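Local coordinates for B-agarase (Agarivorans gilvus, PDB 5Z6P), which probably hydrolyses the beta-glycosidic linkages of agarose, as a glycoside hydrolase of family 50, at residues K539-I553 against W560-V574. Residues are numbered along the deposited sequence; the frame is centred on the assembly and turned at random.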
loop_
_atom_site.group_PDB
_atom_site.type_symbol
_atom_site.label_atom_id
_atom_site.label_comp_id
_atom_site.label_asym_id
_atom_site.label_seq_id
_atom_site.Cartn_x
_atom_site.Cartn_y
_atom_site.Cartn_z
ATOM N N LYS A 539 9.765 25.926 13.485
ATOM C CA LYS A 539 9.342 26.457 14.779
ATOM C C LYS A 539 9.356 27.992 14.779
ATOM O O LYS A 539 8.423 28.617 15.276
ATOM C CB LYS A 539 10.232 25.922 15.913
ATOM C CG LYS A 539 9.928 26.521 17.278
ATOM C CD LYS A 539 8.489 26.319 17.663
ATOM C CE LYS A 539 8.133 27.020 18.958
ATOM N NZ LYS A 539 8.726 26.368 20.167
ATOM N N ALA A 540 10.412 28.591 14.222
ATOM C CA ALA A 540 10.471 30.056 14.100
ATOM C C ALA A 540 9.259 30.589 13.332
ATOM O O ALA A 540 8.630 31.575 13.738
ATOM C CB ALA A 540 11.742 30.487 13.425
ATOM N N VAL A 541 8.945 29.927 12.218
ATOM C CA VAL A 541 7.778 30.270 11.421
ATOM C C VAL A 541 6.503 30.136 12.263
ATOM O O VAL A 541 5.653 31.014 12.217
ATOM C CB VAL A 541 7.657 29.380 10.152
ATOM C CG1 VAL A 541 6.328 29.631 9.437
ATOM C CG2 VAL A 541 8.814 29.644 9.222
ATOM N N PHE A 542 6.392 29.057 13.042
ATOM C CA PHE A 542 5.210 28.851 13.873
ATOM C C PHE A 542 5.045 29.999 14.884
ATOM O O PHE A 542 3.945 30.476 15.102
ATOM C CB PHE A 542 5.261 27.521 14.636
ATOM C CG PHE A 542 4.995 26.281 13.789
ATOM C CD1 PHE A 542 4.691 26.360 12.447
ATOM C CD2 PHE A 542 5.054 25.027 14.371
ATOM C CE1 PHE A 542 4.446 25.184 11.700
ATOM C CE2 PHE A 542 4.820 23.867 13.634
ATOM C CZ PHE A 542 4.522 23.949 12.308
ATOM N N VAL A 543 6.147 30.421 15.497
ATOM C CA VAL A 543 6.120 31.524 16.448
ATOM C C VAL A 543 5.600 32.803 15.775
ATOM O O VAL A 543 4.782 33.516 16.336
ATOM C CB VAL A 543 7.518 31.779 17.060
ATOM C CG1 VAL A 543 7.550 33.113 17.813
ATOM C CG2 VAL A 543 7.887 30.645 17.989
ATOM N N GLU A 544 6.071 33.078 14.566
ATOM C CA GLU A 544 5.665 34.294 13.874
ATOM C C GLU A 544 4.198 34.190 13.455
ATOM O O GLU A 544 3.481 35.186 13.440
ATOM C CB GLU A 544 6.570 34.555 12.672
ATOM C CG GLU A 544 6.154 35.736 11.802
ATOM C CD GLU A 544 6.277 37.111 12.484
ATOM O OE1 GLU A 544 7.028 37.261 13.476
ATOM O OE2 GLU A 544 5.623 38.057 11.994
ATOM N N LEU A 545 3.749 32.971 13.152
ATOM C CA LEU A 545 2.349 32.750 12.832
ATOM C C LEU A 545 1.450 33.046 14.048
ATOM O O LEU A 545 0.458 33.749 13.932
ATOM C CB LEU A 545 2.136 31.315 12.324
ATOM C CG LEU A 545 0.770 30.969 11.730
ATOM C CD1 LEU A 545 0.831 29.688 10.925
ATOM C CD2 LEU A 545 -0.369 30.859 12.775
ATOM N N LEU A 546 1.782 32.483 15.201
ATOM C CA LEU A 546 1.005 32.706 16.402
ATOM C C LEU A 546 1.080 34.174 16.853
ATOM O O LEU A 546 0.102 34.728 17.332
ATOM C CB LEU A 546 1.478 31.772 17.522
ATOM C CG LEU A 546 1.188 30.300 17.181
ATOM C CD1 LEU A 546 2.002 29.314 18.016
ATOM C CD2 LEU A 546 -0.307 30.010 17.263
ATOM N N LYS A 547 2.247 34.789 16.687
ATOM C CA LYS A 547 2.440 36.185 17.071
ATOM C C LYS A 547 1.575 37.092 16.180
ATOM O O LYS A 547 1.023 38.074 16.631
ATOM C CB LYS A 547 3.917 36.551 16.975
ATOM C CG LYS A 547 4.310 37.866 17.568
ATOM C CD LYS A 547 5.824 37.917 17.690
ATOM C CE LYS A 547 6.416 39.024 16.854
ATOM N NZ LYS A 547 6.270 40.362 17.485
ATOM N N THR A 548 1.439 36.733 14.914
ATOM C CA THR A 548 0.591 37.489 14.004
ATOM C C THR A 548 -0.892 37.336 14.372
ATOM O O THR A 548 -1.657 38.297 14.327
ATOM C CB THR A 548 0.833 37.038 12.550
ATOM O OG1 THR A 548 2.147 37.445 12.157
ATOM C CG2 THR A 548 -0.204 37.637 11.603
ATOM N N LYS A 549 -1.289 36.127 14.753
ATOM C CA LYS A 549 -2.650 35.901 15.203
ATOM C C LYS A 549 -2.973 36.549 16.564
ATOM O O LYS A 549 -4.016 37.168 16.709
ATOM C CB LYS A 549 -2.952 34.413 15.289
ATOM C CG LYS A 549 -4.303 34.134 15.891
ATOM C CD LYS A 549 -4.633 32.669 15.872
ATOM C CE LYS A 549 -6.085 32.437 16.180
ATOM N NZ LYS A 549 -6.343 30.996 16.234
ATOM N N TYR A 550 -2.094 36.395 17.556
ATOM C CA TYR A 550 -2.422 36.809 18.925
ATOM C C TYR A 550 -1.821 38.159 19.339
ATOM O O TYR A 550 -2.298 38.772 20.287
ATOM C CB TYR A 550 -1.992 35.726 19.929
ATOM C CG TYR A 550 -2.841 34.474 19.845
ATOM C CD1 TYR A 550 -4.131 34.459 20.346
ATOM C CD2 TYR A 550 -2.359 33.324 19.246
ATOM C CE1 TYR A 550 -4.917 33.339 20.259
ATOM C CE2 TYR A 550 -3.141 32.177 19.154
ATOM C CZ TYR A 550 -4.425 32.196 19.665
ATOM O OH TYR A 550 -5.222 31.085 19.601
ATOM N N THR A 551 -0.795 38.599 18.619
ATOM C CA THR A 551 -0.078 39.870 18.844
ATOM C C THR A 551 0.700 39.946 20.163
ATOM O O THR A 551 1.900 40.192 20.159
ATOM C CB THR A 551 -1.018 41.092 18.784
ATOM O OG1 THR A 551 -1.959 40.937 17.714
ATOM C CG2 THR A 551 -0.197 42.353 18.560
ATOM N N VAL A 552 0.010 39.761 21.284
ATOM C CA VAL A 552 0.665 39.756 22.586
ATOM C C VAL A 552 0.566 38.358 23.196
ATOM O O VAL A 552 -0.409 37.635 22.958
ATOM C CB VAL A 552 0.056 40.819 23.550
ATOM C CG1 VAL A 552 0.297 42.236 23.017
ATOM C CG2 VAL A 552 -1.423 40.589 23.743
ATOM N N ILE A 553 1.586 37.979 23.963
ATOM C CA ILE A 553 1.656 36.647 24.563
ATOM C C ILE A 553 0.494 36.393 25.536
ATOM O O ILE A 553 0.018 35.273 25.671
ATOM C CB ILE A 553 3.039 36.433 25.273
ATOM C CG1 ILE A 553 3.216 34.977 25.698
ATOM C CG2 ILE A 553 3.234 37.398 26.422
ATOM C CD1 ILE A 553 3.436 34.065 24.534
ATOM N N TRP A 560 -4.841 29.611 25.078
ATOM C CA TRP A 560 -4.230 28.310 25.320
ATOM C C TRP A 560 -4.349 27.843 26.772
ATOM O O TRP A 560 -4.084 26.687 27.060
ATOM C CB TRP A 560 -2.748 28.328 24.944
ATOM C CG TRP A 560 -2.485 28.270 23.499
ATOM C CD1 TRP A 560 -3.351 28.575 22.497
ATOM C CD2 TRP A 560 -1.268 27.864 22.874
ATOM N NE1 TRP A 560 -2.751 28.400 21.291
ATOM C CE2 TRP A 560 -1.474 27.962 21.488
ATOM C CE3 TRP A 560 -0.028 27.444 23.354
ATOM C CZ2 TRP A 560 -0.479 27.644 20.573
ATOM C CZ3 TRP A 560 0.955 27.121 22.447
ATOM C CH2 TRP A 560 0.728 27.232 21.066
ATOM N N GLN A 561 -4.737 28.752 27.663
ATOM C CA GLN A 561 -4.738 28.511 29.107
ATOM C C GLN A 561 -3.340 28.120 29.567
ATOM O O GLN A 561 -3.159 27.130 30.264
ATOM C CB GLN A 561 -5.768 27.443 29.489
ATOM C CG GLN A 561 -7.232 27.850 29.250
ATOM C CD GLN A 561 -7.694 29.017 30.122
ATOM O OE1 GLN A 561 -7.007 29.422 31.058
ATOM N NE2 GLN A 561 -8.862 29.567 29.806
ATOM N N THR A 562 -2.355 28.904 29.133
ATOM C CA THR A 562 -0.955 28.711 29.488
ATOM C C THR A 562 -0.434 29.921 30.262
ATOM O O THR A 562 -1.128 30.912 30.379
ATOM C CB THR A 562 -0.076 28.496 28.240
ATOM O OG1 THR A 562 -0.281 29.579 27.319
ATOM C CG2 THR A 562 -0.409 27.153 27.561
ATOM N N ASN A 563 0.783 29.839 30.786
ATOM C CA ASN A 563 1.374 30.967 31.506
ATOM C C ASN A 563 2.730 31.345 30.926
ATOM O O ASN A 563 3.694 31.493 31.670
ATOM C CB ASN A 563 1.559 30.659 33.006
ATOM C CG ASN A 563 0.336 30.034 33.648
ATOM O OD1 ASN A 563 0.405 28.927 34.178
ATOM N ND2 ASN A 563 -0.777 30.741 33.625
ATOM N N LEU A 564 2.824 31.456 29.606
ATOM C CA LEU A 564 4.094 31.797 28.977
ATOM C C LEU A 564 4.474 33.247 29.289
ATOM O O LEU A 564 3.617 34.122 29.332
ATOM C CB LEU A 564 4.021 31.550 27.468
ATOM C CG LEU A 564 3.790 30.073 27.118
ATOM C CD1 LEU A 564 3.512 29.861 25.642
ATOM C CD2 LEU A 564 5.013 29.273 27.540
ATOM N N ALA A 565 5.759 33.491 29.512
ATOM C CA ALA A 565 6.252 34.825 29.859
ATOM C C ALA A 565 6.402 35.774 28.661
ATOM O O ALA A 565 6.313 36.981 28.815
ATOM C CB ALA A 565 7.591 34.710 30.590
ATOM N N SER A 566 6.637 35.227 27.475
ATOM C CA SER A 566 6.981 36.044 26.316
ATOM C C SER A 566 6.971 35.200 25.067
ATOM O O SER A 566 6.861 33.979 25.136
ATOM C CB SER A 566 8.372 36.669 26.476
ATOM O OG SER A 566 9.368 35.648 26.519
ATOM N N TRP A 567 7.130 35.849 23.926
ATOM C CA TRP A 567 7.216 35.123 22.674
ATOM C C TRP A 567 8.492 34.285 22.669
ATOM O O TRP A 567 8.512 33.191 22.147
ATOM C CB TRP A 567 7.149 36.090 21.491
ATOM C CG TRP A 567 5.759 36.656 21.335
ATOM C CD1 TRP A 567 5.385 37.950 21.491
ATOM C CD2 TRP A 567 4.560 35.922 21.037
ATOM N NE1 TRP A 567 4.035 38.082 21.293
ATOM C CE2 TRP A 567 3.498 36.848 21.013
ATOM C CE3 TRP A 567 4.283 34.578 20.763
ATOM C CZ2 TRP A 567 2.174 36.479 20.736
ATOM C CZ3 TRP A 567 2.960 34.201 20.488
ATOM C CH2 TRP A 567 1.926 35.152 20.478
ATOM N N ALA A 568 9.538 34.815 23.288
ATOM C CA ALA A 568 10.807 34.116 23.429
ATOM C C ALA A 568 10.603 32.828 24.233
ATOM O O ALA A 568 11.217 31.816 23.940
ATOM C CB ALA A 568 11.862 35.026 24.093
ATOM N N ASP A 569 9.704 32.869 25.211
ATOM C CA ASP A 569 9.393 31.706 26.036
ATOM C C ASP A 569 8.692 30.627 25.211
ATOM O O ASP A 569 8.958 29.430 25.364
ATOM C CB ASP A 569 8.533 32.116 27.241
ATOM C CG ASP A 569 8.591 31.103 28.389
ATOM O OD1 ASP A 569 9.432 30.192 28.335
ATOM O OD2 ASP A 569 7.802 31.225 29.351
ATOM N N LEU A 570 7.800 31.052 24.325
ATOM C CA LEU A 570 7.182 30.136 23.374
ATOM C C LEU A 570 8.230 29.520 22.478
ATOM O O LEU A 570 8.261 28.322 22.273
ATOM C CB LEU A 570 6.163 30.859 22.504
ATOM C CG LEU A 570 5.505 29.996 21.427
ATOM C CD1 LEU A 570 4.802 28.837 22.049
ATOM C CD2 LEU A 570 4.524 30.824 20.608
ATOM N N ALA A 571 9.050 30.395 21.914
ATOM C CA ALA A 571 10.058 30.027 20.954
ATOM C C ALA A 571 11.023 28.959 21.487
ATOM O O ALA A 571 11.476 28.119 20.730
ATOM C CB ALA A 571 10.829 31.266 20.521
ATOM N N LYS A 572 11.343 29.028 22.781
ATOM C CA LYS A 572 12.263 28.094 23.435
ATOM C C LYS A 572 11.714 26.661 23.475
ATOM O O LYS A 572 12.467 25.693 23.440
ATOM C CB LYS A 572 12.578 28.578 24.861
ATOM C CG LYS A 572 13.194 27.533 25.786
ATOM C CD LYS A 572 14.108 28.173 26.839
ATOM C CE LYS A 572 15.358 27.322 27.142
ATOM N NZ LYS A 572 15.861 26.500 25.995
ATOM N N GLY A 573 10.397 26.533 23.561
ATOM C CA GLY A 573 9.760 25.228 23.502
ATOM C C GLY A 573 8.623 25.138 24.495
ATOM O O GLY A 573 8.780 25.538 25.643
ATOM N N VAL A 574 7.473 24.641 24.052
ATOM C CA VAL A 574 6.372 24.357 24.964
ATOM C C VAL A 574 5.902 22.911 24.818
ATOM O O VAL A 574 5.744 22.400 23.712
ATOM C CB VAL A 574 5.171 25.305 24.755
ATOM C CG1 VAL A 574 5.550 26.695 25.117
ATOM C CG2 VAL A 574 4.686 25.273 23.317
#
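At the first turn of helix 567-572, Trp567 sets CG anti to its carbonyl carbon (chi1 -72°), which swings the indole over to helix 539-550, while Lys547 extends its CG opposite its backbone N (chi1 -169°) and lays its methylenes across one indole face. There Lys547 CG stands 3.8 Å from the centroid of the five-membered ring in a CH-pi contact. Ile553 takes the opposite face, its CD1 lying 4.1 Å from the centroid of the six-membered ring. A long aliphatic chain and a branched one thus clamp a flat ring, and Tyr550 CB meets its edge. The indole nitrogen is satisfied as well: Trp567 NE1 donates to Thr551 O at 3.2 Å, a bent bond whose donor sits above the carbonyl plane. Thr551 has already left the helix with positive phi.

Further along, the small methyl of Ala571 lets the two helices approach, and Val543 CG2 rests 3.9 Å from Ala571 CB. Leu546 adds apolar filling, its CD1 3.9 Å from both Leu570 CD2 and Trp560 CH2. At the far end the buried ammonium group of Lys539 is ringed by backbone oxygens: its main partner is Arg531 O, with Leu529 O, Leu570 O (2.9 Å from Lys539 NZ) and, weakly, Ala571 O beside it. Ser566 OG caps the start of the short helix by accepting from Asp569 N.

Far from the centre of the chain, beside helices 523-530 and 581-609, helices 539-550 and 567-572 run roughly antiparallel (144°), linked by helix 553-560 into a small all-helical cluster within the beta-galactosidase-like part of the protein.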